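S12 family peptidase (PDB 3WWX) is a D-stereospecific amidohydrolase that probably hydrolyses amide bonds of D-amino-acid substrates through a serine-based mechanism, as in other S12-family enzymes with the beta-lactamase fold. Local coordinates at residues Thr196-Arg201 against Ala237-Ser242; Asp47-Gly52 against Ala323-Ala328; Cys294-Trp299 against Gln313-Gly318; Gly318-Ala323 against Glu339-Gly344. One frame throughout, in Å; residues are numbered along the deposited sequence.

Contact 1. Residues Thr196-Arg201 against Ala237-Ser242; sequences TVPGTR and AGEMIS
Glu239 turns CG between its own backbone N and carbonyl carbon (chi1 68°) and then runs out extended, a shape that carries its carboxylate past Val197 and Pro198 to the backbone of Gly199. There Gly199 N donates to Glu239 OE1 at 2.7 Å, with an N-H...O angle of 157° and the donor nearly in line with the carboxylate C-O bond. The same oxygen lies 3.2 Å from Pro198 N, which has no hydrogen to give, so within this pair of segments the turn offers Glu239 one N-H. Val197 contributes through CG1, anti to its backbone N (chi1 -172°), which comes to 3.4 Å from Glu239 CD. The other carboxylate oxygen, OE2, is held by Tyr178 of helix 178-187, so each oxygen has a partner. Pro198 to Arg201 form a type II' beta turn, closed by Arg201 N to Pro198 O, with Gly199 at its second position.

This is a loop of the beta-lactamase-type fold laid against the short strand 241-242 by a single antiparallel bridge. Thr196 and Ile241 are its hydrogen-bonded pair: Thr196 N reaches Ile241 O at 2.9 Å, and Ile241 N returns a nearly straight bond to Thr196 O at 3.0 Å. Apolar contacts flank the bridge, Pro198 CG meeting Ile241 CD1 at 4.0 Å and Val197 CG2 meeting Met240 CG at 4.2 Å. Helix 178-187 borders them, its Val182 touching both Val197 and Met240.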
loop_
_atom_site.group_PDB
_atom_site.type_symbol
_atom_site.label_atom_id
_atom_site.label_comp_id
_atom_site.label_asym_id
_atom_site.label_seq_id
_atom_site.Cartn_x
_atom_site.Cartn_y
_atom_site.Cartn_z
ATOM N N THR A 196 -5.218 9.733 7.282
ATOM C CA THR A 196 -4.248 10.078 8.303
ATOM C C THR A 196 -3.013 9.186 8.247
ATOM O O THR A 196 -3.022 8.080 7.676
ATOM C CB THR A 196 -4.854 10.001 9.717
ATOM O OG1 THR A 196 -5.331 8.682 9.956
ATOM C CG2 THR A 196 -6.009 10.977 9.891
ATOM N N VAL A 197 -1.927 9.724 8.796
ATOM C CA VAL A 197 -0.653 9.036 8.957
ATOM C C VAL A 197 -0.483 8.937 10.470
ATOM O O VAL A 197 -0.020 9.884 11.114
ATOM C CB VAL A 197 0.511 9.841 8.332
ATOM C CG1 VAL A 197 1.778 9.041 8.337
ATOM C CG2 VAL A 197 0.158 10.279 6.911
ATOM N N PRO A 198 -0.928 7.828 11.062
ATOM C CA PRO A 198 -1.053 7.765 12.525
ATOM C C PRO A 198 0.254 7.693 13.325
ATOM O O PRO A 198 0.259 7.991 14.514
ATOM C CB PRO A 198 -1.877 6.494 12.749
ATOM C CG PRO A 198 -1.630 5.665 11.529
ATOM C CD PRO A 198 -1.502 6.644 10.398
ATOM N N GLY A 199 1.352 7.294 12.698
ATOM C CA GLY A 199 2.624 7.234 13.417
ATOM C C GLY A 199 2.645 6.044 14.350
ATOM O O GLY A 199 2.661 4.900 13.888
ATOM N N THR A 200 2.668 6.299 15.649
ATOM C CA THR A 200 2.575 5.202 16.620
ATOM C C THR A 200 1.185 5.097 17.258
ATOM O O THR A 200 0.943 4.246 18.122
ATOM C CB THR A 200 3.609 5.341 17.703
ATOM O OG1 THR A 200 3.406 6.604 18.267
ATOM C CG2 THR A 200 5.009 5.319 17.132
ATOM N N ARG A 201 0.271 5.954 16.840
ATOM C CA ARG A 201 -1.077 5.945 17.421
ATOM C C ARG A 201 -1.852 4.694 17.024
ATOM O O ARG A 201 -1.876 4.331 15.841
ATOM C CB ARG A 201 -1.862 7.163 16.970
ATOM C CG ARG A 201 -1.283 8.471 17.477
ATOM C CD ARG A 201 -2.244 9.636 17.344
ATOM N NE ARG A 201 -2.922 9.720 16.062
ATOM C CZ ARG A 201 -2.472 10.379 15.005
ATOM N NH1 ARG A 201 -1.303 11.014 15.053
ATOM N NH2 ARG A 201 -3.199 10.377 13.880
ATOM N N ALA A 237 5.802 2.005 4.526
ATOM C CA ALA A 237 5.394 0.870 3.720
ATOM C C ALA A 237 3.925 0.506 3.915
ATOM O O ALA A 237 3.386 -0.278 3.153
ATOM C CB ALA A 237 6.257 -0.325 4.058
ATOM N N GLY A 238 3.270 1.041 4.943
ATOM C CA GLY A 238 1.898 0.617 5.180
ATOM C C GLY A 238 1.055 1.169 6.309
ATOM O O GLY A 238 0.037 0.550 6.609
ATOM N N GLU A 239 1.395 2.308 6.912
ATOM C CA GLU A 239 0.702 2.746 8.127
ATOM C C GLU A 239 -0.607 3.517 7.946
ATOM O O GLU A 239 -1.303 3.738 8.937
ATOM C CB GLU A 239 1.617 3.665 8.951
ATOM C CG GLU A 239 1.930 5.017 8.334
ATOM C CD GLU A 239 2.558 5.937 9.347
ATOM O OE1 GLU A 239 1.827 6.341 10.263
ATOM O OE2 GLU A 239 3.760 6.236 9.202
ATOM N N MET A 240 -0.912 3.995 6.735
ATOM C CA MET A 240 -1.987 4.993 6.611
ATOM C C MET A 240 -3.393 4.453 6.873
ATOM O O MET A 240 -3.661 3.265 6.713
ATOM C CB MET A 240 -1.901 5.702 5.263
ATOM C CG MET A 240 -0.669 6.587 5.194
ATOM S SD MET A 240 -0.419 7.390 3.611
ATOM C CE MET A 240 -1.912 8.397 3.525
ATOM N N ILE A 241 -4.283 5.361 7.266
ATOM C CA ILE A 241 -5.701 5.080 7.445
ATOM C C ILE A 241 -6.466 5.975 6.493
ATOM O O ILE A 241 -6.102 7.135 6.329
ATOM C CB ILE A 241 -6.151 5.341 8.904
ATOM C CG1 ILE A 241 -5.335 4.453 9.861
ATOM C CG2 ILE A 241 -7.655 5.086 9.069
ATOM C CD1 ILE A 241 -5.511 4.805 11.364
ATOM N N SER A 242 -7.497 5.442 5.839
ATOM C CA SER A 242 -8.294 6.237 4.915
ATOM C C SER A 242 -9.698 5.643 4.817
ATOM O O SER A 242 -10.078 4.778 5.580
ATOM C CB SER A 242 -7.603 6.315 3.547
ATOM O OG SER A 242 -8.197 7.303 2.719
#

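Contact 2. Residues Asp47-Gly52 against Ala323-Ala328; sequences DRYRVG and AGNFNA
One face of the Tyr49 ring is covered by Asn325: its CB stands 3.3 Å from the ring centroid and only 2° off the normal, a CH-pi contact, and its amide continues the stack toward the root of the ring with the two planes 15° apart. Gly324 O approaches obliquely. The pair joins the short strand 49-50 to strand 320-326 of the large antiparallel sheet in the beta-lactamase-type fold, through side chains rather than through shared backbone bonds.

The amide overlaps the CG end of the ring, where Asn325 CG is 3.4 Å from Tyr49 CG and Asn325 ND2 is 3.4 Å from Tyr49 CD2. Asn325 reaches this place with CG anti to its backbone N (chi1 -176°). Its polar atoms are satisfied by other residues: ND2 donates to Ser308 and Ser310 of the adjacent strand, and OD1 accepts from Arg43. Bonds at both ends of the amide probably fix its rotation and hold it flat against the tyrosine.

All the touching residues are buried. The two side chains run past each other in opposite senses, and this carries the phenol along the strand toward Gly324 and Ala323. Leu247 of helix 244-255 touches both Tyr49 and Ala323. The hydroxyl pairs with Ser244 OG, while Tyr49 OH also lies 3.6 Å from Gly324 CA and 4.3 Å from Ala323 CB.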
loop_
_atom_site.group_PDB
_atom_site.type_symbol
_atom_site.label_atom_id
_atom_site.label_comp_id
_atom_site.label_asym_id
_atom_site.label_seq_id
_atom_site.Cartn_x
_atom_site.Cartn_y
_atom_site.Cartn_z
ATOM N N ASP A 47 -16.845 3.733 6.335
ATOM C CA ASP A 47 -15.871 3.175 7.284
ATOM C C ASP A 47 -14.444 3.517 6.876
ATOM O O ASP A 47 -14.055 3.431 5.688
ATOM C CB ASP A 47 -15.992 1.662 7.446
ATOM C CG ASP A 47 -17.173 1.235 8.322
ATOM O OD1 ASP A 47 -17.892 2.122 8.842
ATOM O OD2 ASP A 47 -17.365 0.009 8.451
ATOM N N ARG A 48 -13.669 3.877 7.886
ATOM C CA ARG A 48 -12.245 4.124 7.731
ATOM C C ARG A 48 -11.509 2.852 8.103
ATOM O O ARG A 48 -11.935 2.107 8.991
ATOM C CB ARG A 48 -11.831 5.307 8.618
ATOM C CG ARG A 48 -12.560 6.598 8.204
ATOM C CD ARG A 48 -12.238 7.864 9.011
ATOM N NE ARG A 48 -13.095 8.944 8.534
ATOM C CZ ARG A 48 -13.050 10.214 8.938
ATOM N NH1 ARG A 48 -12.177 10.607 9.822
ATOM N NH2 ARG A 48 -13.891 11.097 8.424
ATOM N N TYR A 49 -10.395 2.609 7.435
ATOM C CA TYR A 49 -9.657 1.369 7.601
ATOM C C TYR A 49 -8.181 1.586 7.342
ATOM O O TYR A 49 -7.763 2.560 6.699
ATOM C CB TYR A 49 -10.227 0.276 6.680
ATOM C CG TYR A 49 -10.526 0.707 5.248
ATOM C CD1 TYR A 49 -11.767 1.195 4.900
ATOM C CD2 TYR A 49 -9.574 0.611 4.255
ATOM C CE1 TYR A 49 -12.061 1.561 3.598
ATOM C CE2 TYR A 49 -9.850 0.999 2.946
ATOM C CZ TYR A 49 -11.099 1.464 2.622
ATOM O OH TYR A 49 -11.396 1.818 1.311
ATOM N N ARG A 50 -7.387 0.675 7.881
ATOM C CA ARG A 50 -5.955 0.640 7.656
ATOM C C ARG A 50 -5.703 0.210 6.228
ATOM O O ARG A 50 -6.007 -0.934 5.856
ATOM C CB ARG A 50 -5.322 -0.341 8.640
ATOM C CG ARG A 50 -5.562 0.032 10.105
ATOM C CD ARG A 50 -4.660 -0.800 11.028
ATOM N NE ARG A 50 -5.016 -0.596 12.433
ATOM C CZ ARG A 50 -4.677 0.478 13.139
ATOM N NH1 ARG A 50 -3.914 1.413 12.621
ATOM N NH2 ARG A 50 -5.093 0.609 14.386
ATOM N N VAL A 51 -5.160 1.100 5.402
ATOM C CA VAL A 51 -5.003 0.803 3.972
ATOM C C VAL A 51 -3.761 -0.032 3.668
ATOM O O VAL A 51 -3.526 -0.409 2.514
ATOM C CB VAL A 51 -5.004 2.080 3.123
ATOM C CG1 VAL A 51 -6.198 2.934 3.462
ATOM C CG2 VAL A 51 -3.714 2.877 3.307
ATOM N N GLY A 52 -2.990 -0.344 4.700
ATOM C CA GLY A 52 -1.785 -1.131 4.493
ATOM C C GLY A 52 -0.905 -0.605 3.376
ATOM O O GLY A 52 -0.662 0.593 3.283
ATOM N N ALA A 323 -12.503 1.793 -4.711
ATOM C CA ALA A 323 -11.694 1.490 -3.517
ATOM C C ALA A 323 -12.568 0.753 -2.542
ATOM O O ALA A 323 -13.781 0.921 -2.536
ATOM C CB ALA A 323 -11.136 2.762 -2.886
ATOM N N GLY A 324 -11.966 -0.079 -1.710
ATOM C CA GLY A 324 -12.757 -0.811 -0.734
ATOM C C GLY A 324 -11.924 -1.602 0.239
ATOM O O GLY A 324 -10.698 -1.601 0.183
ATOM N N ASN A 325 -12.620 -2.334 1.105
ATOM C CA ASN A 325 -11.976 -3.008 2.227
ATOM C C ASN A 325 -12.770 -4.208 2.708
ATOM O O ASN A 325 -14.012 -4.149 2.792
ATOM C CB ASN A 325 -11.785 -2.019 3.388
ATOM C CG ASN A 325 -11.025 -2.630 4.561
ATOM O OD1 ASN A 325 -11.606 -3.008 5.584
ATOM N ND2 ASN A 325 -9.712 -2.745 4.419
ATOM N N PHE A 326 -12.042 -5.262 3.057
ATOM C CA PHE A 326 -12.573 -6.387 3.815
ATOM C C PHE A 326 -11.950 -6.346 5.199
ATOM O O PHE A 326 -10.736 -6.166 5.325
ATOM C CB PHE A 326 -12.164 -7.719 3.176
ATOM C CG PHE A 326 -12.593 -7.895 1.735
ATOM C CD1 PHE A 326 -13.752 -7.322 1.249
ATOM C CD2 PHE A 326 -11.839 -8.683 0.898
ATOM C CE1 PHE A 326 -14.138 -7.515 -0.068
ATOM C CE2 PHE A 326 -12.222 -8.893 -0.432
ATOM C CZ PHE A 326 -13.376 -8.306 -0.900
ATOM N N ASN A 327 -12.749 -6.590 6.246
ATOM C CA ASN A 327 -12.239 -6.571 7.628
ATOM C C ASN A 327 -11.918 -7.970 8.164
ATOM O O ASN A 327 -11.938 -8.210 9.380
ATOM C CB ASN A 327 -13.181 -5.818 8.560
ATOM C CG ASN A 327 -14.507 -6.506 8.733
ATOM O OD1 ASN A 327 -14.816 -7.478 8.040
ATOM N ND2 ASN A 327 -15.293 -6.016 9.689
ATOM N N ALA A 328 -11.612 -8.888 7.257
ATOM C CA ALA A 328 -10.967 -10.151 7.622
ATOM C C ALA A 328 -9.781 -10.279 6.708
ATOM O O ALA A 328 -9.863 -9.947 5.518
ATOM C CB ALA A 328 -11.899 -11.318 7.432
#

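Contact 3. Residues Cys294-Trp299 against Gln313-Gly318; sequences CGVEVW and QVTRDG
Val314 O takes the shortest bond between these segments, from Trp299 N at 2.7 Å, with an N-H...O angle of 160° and the donor in the carbonyl plane. The Val298 CA-H group adds a CH...O contact to that oxygen, CA to O 3.3 Å. In return Val314 N donates to Trp299 O at 2.8 Å. These reciprocal bonds make Trp299 and Val314 a hydrogen-bonded pair of the antiparallel hairpin formed by strands 297-305 and 308-315. Farther out the strands separate, and a water spans them: it donates to Glu297 O and accepts from Arg316 N.

The indole lies beside its own strand, with Trp299 NE1 donating to Glu297 OE1 at 2.8 Å. The carboxylate oxygen sits close to the ring plane, but the N-H comes at it from above the carboxylate plane, 48° out. Over one indole face passes the aliphatic part of Arg316, whose CD is 4.0 Å from the centroid of the five-membered ring. Arg316, bent at its second torsion, crosses the indole with this CD methylene, which makes the CH-pi contact, and the guanidinium plane stands 77° from the ring. At the outer end Val296 CG1 touches Thr315 CG2.

Leu255, just at the end of helix 244-255, touches Trp299, Val314 and Arg316, whereas Phe342 of helix 334-343 packs on Val298, Gln313 and Thr315.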
loop_
_atom_site.group_PDB
_atom_site.type_symbol
_atom_site.label_atom_id
_atom_site.label_comp_id
_atom_site.label_asym_id
_atom_site.label_seq_id
_atom_site.Cartn_x
_atom_site.Cartn_y
_atom_site.Cartn_z
ATOM N N CYS A 294 -11.768 -8.228 -19.413
ATOM C CA CYS A 294 -12.442 -7.502 -20.491
ATOM C C CYS A 294 -11.521 -6.508 -21.183
ATOM O O CYS A 294 -11.975 -5.750 -22.042
ATOM C CB CYS A 294 -13.668 -6.770 -19.972
ATOM S SG CYS A 294 -13.315 -5.405 -18.822
ATOM N N GLY A 295 -10.243 -6.503 -20.828
ATOM C CA GLY A 295 -9.253 -5.679 -21.514
ATOM C C GLY A 295 -9.028 -4.302 -20.904
ATOM O O GLY A 295 -8.111 -3.582 -21.286
ATOM N N VAL A 296 -9.838 -3.955 -19.921
ATOM C CA VAL A 296 -9.632 -2.698 -19.220
ATOM C C VAL A 296 -8.389 -2.784 -18.342
ATOM O O VAL A 296 -8.207 -3.741 -17.558
ATOM C CB VAL A 296 -10.857 -2.297 -18.388
ATOM C CG1 VAL A 296 -10.568 -1.097 -17.504
ATOM C CG2 VAL A 296 -12.052 -1.971 -19.296
ATOM N N GLU A 297 -7.546 -1.773 -18.477
ATOM C CA GLU A 297 -6.311 -1.671 -17.731
ATOM C C GLU A 297 -6.532 -0.781 -16.520
ATOM O O GLU A 297 -7.019 0.347 -16.632
ATOM C CB GLU A 297 -5.243 -1.064 -18.635
ATOM C CG GLU A 297 -3.908 -0.844 -17.976
ATOM C CD GLU A 297 -2.937 -0.102 -18.885
ATOM O OE1 GLU A 297 -2.856 1.159 -18.861
ATOM O OE2 GLU A 297 -2.232 -0.819 -19.626
ATOM N N VAL A 298 -6.171 -1.298 -15.347
ATOM C CA VAL A 298 -6.306 -0.539 -14.106
ATOM C C VAL A 298 -4.967 -0.362 -13.433
ATOM O O VAL A 298 -4.056 -1.179 -13.575
ATOM C CB VAL A 298 -7.309 -1.178 -13.133
ATOM C CG1 VAL A 298 -8.715 -1.032 -13.685
ATOM C CG2 VAL A 298 -6.980 -2.646 -12.843
ATOM N N TRP A 299 -4.872 0.747 -12.707
ATOM C CA TRP A 299 -3.683 1.185 -11.992
ATOM C C TRP A 299 -4.055 1.398 -10.538
ATOM O O TRP A 299 -5.089 1.985 -10.225
ATOM C CB TRP A 299 -3.144 2.504 -12.586
ATOM C CG TRP A 299 -2.618 2.310 -13.970
ATOM C CD1 TRP A 299 -3.344 2.283 -15.135
ATOM C CD2 TRP A 299 -1.253 2.097 -14.340
ATOM N NE1 TRP A 299 -2.508 2.040 -16.199
ATOM C CE2 TRP A 299 -1.220 1.934 -15.739
ATOM C CE3 TRP A 299 -0.056 2.017 -13.623
ATOM C CZ2 TRP A 299 -0.036 1.712 -16.442
ATOM C CZ3 TRP A 299 1.119 1.788 -14.311
ATOM C CH2 TRP A 299 1.123 1.627 -15.714
ATOM N N GLN A 313 -8.192 1.101 -7.213
ATOM C CA GLN A 313 -7.865 0.969 -8.637
ATOM C C GLN A 313 -8.507 2.086 -9.432
ATOM O O GLN A 313 -9.590 2.545 -9.092
ATOM C CB GLN A 313 -8.393 -0.366 -9.170
ATOM C CG GLN A 313 -7.735 -1.608 -8.533
ATOM C CD GLN A 313 -6.264 -1.781 -8.870
ATOM O OE1 GLN A 313 -5.777 -1.294 -9.897
ATOM N NE2 GLN A 313 -5.548 -2.521 -8.031
ATOM N N VAL A 314 -7.822 2.509 -10.485
ATOM C CA VAL A 314 -8.376 3.484 -11.404
ATOM C C VAL A 314 -7.948 3.167 -12.833
ATOM O O VAL A 314 -6.890 2.581 -13.058
ATOM C CB VAL A 314 -7.960 4.899 -10.997
ATOM C CG1 VAL A 314 -6.457 5.154 -11.184
ATOM C CG2 VAL A 314 -8.793 5.923 -11.690
ATOM N N THR A 315 -8.753 3.576 -13.815
ATOM C CA THR A 315 -8.295 3.499 -15.198
ATOM C C THR A 315 -7.174 4.516 -15.422
ATOM O O THR A 315 -6.966 5.415 -14.614
ATOM C CB THR A 315 -9.475 3.710 -16.166
ATOM O OG1 THR A 315 -10.181 4.885 -15.758
ATOM C CG2 THR A 315 -10.420 2.516 -16.102
ATOM N N ARG A 316 -6.437 4.377 -16.519
ATOM C CA ARG A 316 -5.224 5.162 -16.711
ATOM C C ARG A 316 -5.458 6.668 -16.775
ATOM O O ARG A 316 -4.589 7.449 -16.366
ATOM C CB ARG A 316 -4.507 4.702 -17.983
ATOM C CG ARG A 316 -3.248 5.478 -18.336
ATOM C CD ARG A 316 -2.194 5.420 -17.258
ATOM N NE ARG A 316 -1.016 6.215 -17.611
ATOM C CZ ARG A 316 -0.910 7.523 -17.400
ATOM N NH1 ARG A 316 -1.901 8.192 -16.823
ATOM N NH2 ARG A 316 0.188 8.171 -17.776
ATOM N N ASP A 317 -6.608 7.083 -17.293
ATOM C CA ASP A 317 -6.896 8.504 -17.352
ATOM C C ASP A 317 -7.548 9.004 -16.075
ATOM O O ASP A 317 -7.909 10.181 -15.992
ATOM C CB ASP A 317 -7.740 8.865 -18.582
ATOM C CG ASP A 317 -9.138 8.299 -18.548
ATOM O OD1 ASP A 317 -9.537 7.622 -17.585
ATOM O OD2 ASP A 317 -9.882 8.565 -19.522
ATOM N N GLY A 318 -7.671 8.138 -15.062
ATOM C CA GLY A 318 -8.257 8.544 -13.806
ATOM C C GLY A 318 -9.768 8.733 -13.801
ATOM O O GLY A 318 -10.337 9.270 -12.842
HETATM O O HOH W 1 -7.075 2.318 -18.404
#

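Contact 4. Residues Gly318-Ala323 against Glu339-Gly344; sequences GGHSLA and EAEFCG
His320 sends its ring straight out from the strand, CG anti to the backbone N (chi1 -179°), a torsion that points the imidazole at the helix, with NE2 facing Glu341. The bond from His320 NE2 to Glu341 OE1 is 2.7 Å and nearly straight; it lies near the imidazole plane and uses the anti lone pair of the oxygen. Glu341 meets it with a chain bent at its second torsion. The carboxylate and imidazole planes are 76° apart. Its OE2 accepts from Thr10 and His7, so the carboxylate is held at both oxygens and is probably kept ionised.

Here helix 334-343, the last of the chain, packs on strand 320-326 of the central sheet, as in the beta-lactamase fold, where a C-terminal helix covers one side of the sheet. The axes of residues 320-323 and 339-343 run nearly antiparallel, 9.5 Å apart at their closest.

Phe342 lies over one imidazole face, with CE1 above the ring centre. The planes are inclined at 42° and the centroids 4.2 Å apart. Leu322 CB meets the phenyl ring obliquely, 3.8 Å from Phe342 CE2. Leu322 CD2 is likewise 3.8 Å from Glu341 CB, so Leu322 touches two consecutive helix residues.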
loop_
_atom_site.group_PDB
_atom_site.type_symbol
_atom_site.label_atom_id
_atom_site.label_comp_id
_atom_site.label_asym_id
_atom_site.label_seq_id
_atom_site.Cartn_x
_atom_site.Cartn_y
_atom_site.Cartn_z
ATOM N N GLY A 318 -7.671 8.138 -15.062
ATOM C CA GLY A 318 -8.257 8.544 -13.806
ATOM C C GLY A 318 -9.768 8.733 -13.801
ATOM O O GLY A 318 -10.337 9.270 -12.842
ATOM N N GLY A 319 -10.445 8.240 -14.838
ATOM C CA GLY A 319 -11.857 8.520 -14.992
ATOM C C GLY A 319 -12.802 7.585 -14.267
ATOM O O GLY A 319 -13.925 7.960 -13.944
ATOM N N HIS A 320 -12.346 6.359 -14.031
ATOM C CA HIS A 320 -13.160 5.325 -13.411
ATOM C C HIS A 320 -12.353 4.774 -12.237
ATOM O O HIS A 320 -11.279 4.223 -12.439
ATOM C CB HIS A 320 -13.473 4.211 -14.411
ATOM C CG HIS A 320 -14.334 3.117 -13.861
ATOM N ND1 HIS A 320 -14.654 1.987 -14.587
ATOM C CD2 HIS A 320 -14.947 2.981 -12.661
ATOM C CE1 HIS A 320 -15.411 1.199 -13.851
ATOM N NE2 HIS A 320 -15.607 1.774 -12.681
ATOM N N SER A 321 -12.883 4.955 -11.032
ATOM C CA SER A 321 -12.193 4.542 -9.806
ATOM C C SER A 321 -13.018 3.593 -8.937
ATOM O O SER A 321 -14.251 3.535 -9.024
ATOM C CB SER A 321 -11.825 5.779 -8.992
ATOM O OG SER A 321 -12.963 6.554 -8.704
ATOM N N LEU A 322 -12.290 2.896 -8.060
ATOM C CA LEU A 322 -12.855 1.947 -7.114
ATOM C C LEU A 322 -11.935 1.883 -5.905
ATOM O O LEU A 322 -10.720 1.881 -6.058
ATOM C CB LEU A 322 -12.925 0.574 -7.763
ATOM C CG LEU A 322 -13.249 -0.643 -6.867
ATOM C CD1 LEU A 322 -14.677 -0.621 -6.364
ATOM C CD2 LEU A 322 -12.953 -1.964 -7.617
ATOM N N ALA A 323 -12.503 1.793 -4.711
ATOM C CA ALA A 323 -11.694 1.490 -3.517
ATOM C C ALA A 323 -12.568 0.753 -2.542
ATOM O O ALA A 323 -13.781 0.921 -2.536
ATOM C CB ALA A 323 -11.136 2.762 -2.886
ATOM N N GLU A 339 -12.874 -7.054 -10.834
ATOM C CA GLU A 339 -13.443 -7.550 -12.079
ATOM C C GLU A 339 -14.913 -7.174 -12.206
ATOM O O GLU A 339 -15.373 -6.812 -13.291
ATOM C CB GLU A 339 -13.262 -9.063 -12.185
ATOM C CG GLU A 339 -11.913 -9.486 -12.666
ATOM C CD GLU A 339 -11.770 -9.464 -14.178
ATOM O OE1 GLU A 339 -12.807 -9.440 -14.877
ATOM O OE2 GLU A 339 -10.626 -9.504 -14.639
ATOM N N ALA A 340 -15.669 -7.245 -11.116
ATOM C CA ALA A 340 -17.083 -6.895 -11.166
ATOM C C ALA A 340 -17.253 -5.430 -11.567
ATOM O O ALA A 340 -18.053 -5.078 -12.444
ATOM C CB ALA A 340 -17.732 -7.157 -9.837
ATOM N N GLU A 341 -16.471 -4.566 -10.938
ATOM C CA GLU A 341 -16.610 -3.142 -11.173
ATOM C C GLU A 341 -16.159 -2.745 -12.570
ATOM O O GLU A 341 -16.876 -2.001 -13.256
ATOM C CB GLU A 341 -15.819 -2.357 -10.125
ATOM C CG GLU A 341 -15.847 -0.831 -10.314
ATOM C CD GLU A 341 -17.245 -0.235 -10.280
ATOM O OE1 GLU A 341 -17.472 0.796 -10.940
ATOM O OE2 GLU A 341 -18.124 -0.753 -9.550
ATOM N N PHE A 342 -14.989 -3.189 -12.998
ATOM C CA PHE A 342 -14.429 -2.699 -14.261
ATOM C C PHE A 342 -14.870 -3.499 -15.481
ATOM O O PHE A 342 -14.817 -2.983 -16.595
ATOM C CB PHE A 342 -12.911 -2.618 -14.181
ATOM C CG PHE A 342 -12.426 -1.547 -13.253
ATOM C CD1 PHE A 342 -12.340 -0.230 -13.668
ATOM C CD2 PHE A 342 -12.086 -1.854 -11.951
ATOM C CE1 PHE A 342 -11.910 0.754 -12.796
ATOM C CE2 PHE A 342 -11.684 -0.867 -11.075
ATOM C CZ PHE A 342 -11.584 0.428 -11.498
ATOM N N CYS A 343 -15.308 -4.742 -15.274
ATOM C CA CYS A 343 -15.722 -5.610 -16.390
ATOM C C CYS A 343 -17.147 -6.132 -16.278
ATOM O O CYS A 343 -17.634 -6.779 -17.218
ATOM C CB CYS A 343 -14.754 -6.786 -16.522
ATOM S SG CYS A 343 -13.090 -6.290 -16.973
ATOM N N GLY A 344 -17.819 -5.851 -15.161
ATOM C CA GLY A 344 -19.173 -6.338 -14.946
ATOM C C GLY A 344 -19.238 -7.833 -14.714
ATOM O O GLY A 344 -20.304 -8.436 -14.849
#

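Overall arrangement
Contacts 1 and 2 meet directly: strands 241-242 and 49-50 are paired, with Ser242 O to Tyr49 N and Met240 O to Val51 N both 2.9 Å, and their centres are about 13 Å apart. Contacts 3 and 4, whose centres lie about 7 Å apart, are joined by the Cys294-Cys343 disulfide and by Gln313 N to Leu322 O at 2.9 Å. Strand 320-326 links the two groups, since contacts 2 and 4 share Ala323 though their centres lie about 17 Å apart. The bound octane 1,8-diamine marks the pocket: the Asn325 side chain of contact 2 is about 8 Å from it, whereas the side chains of Glu239 in contact 1 and Gln313 in contact 3 are each about 13 Å away.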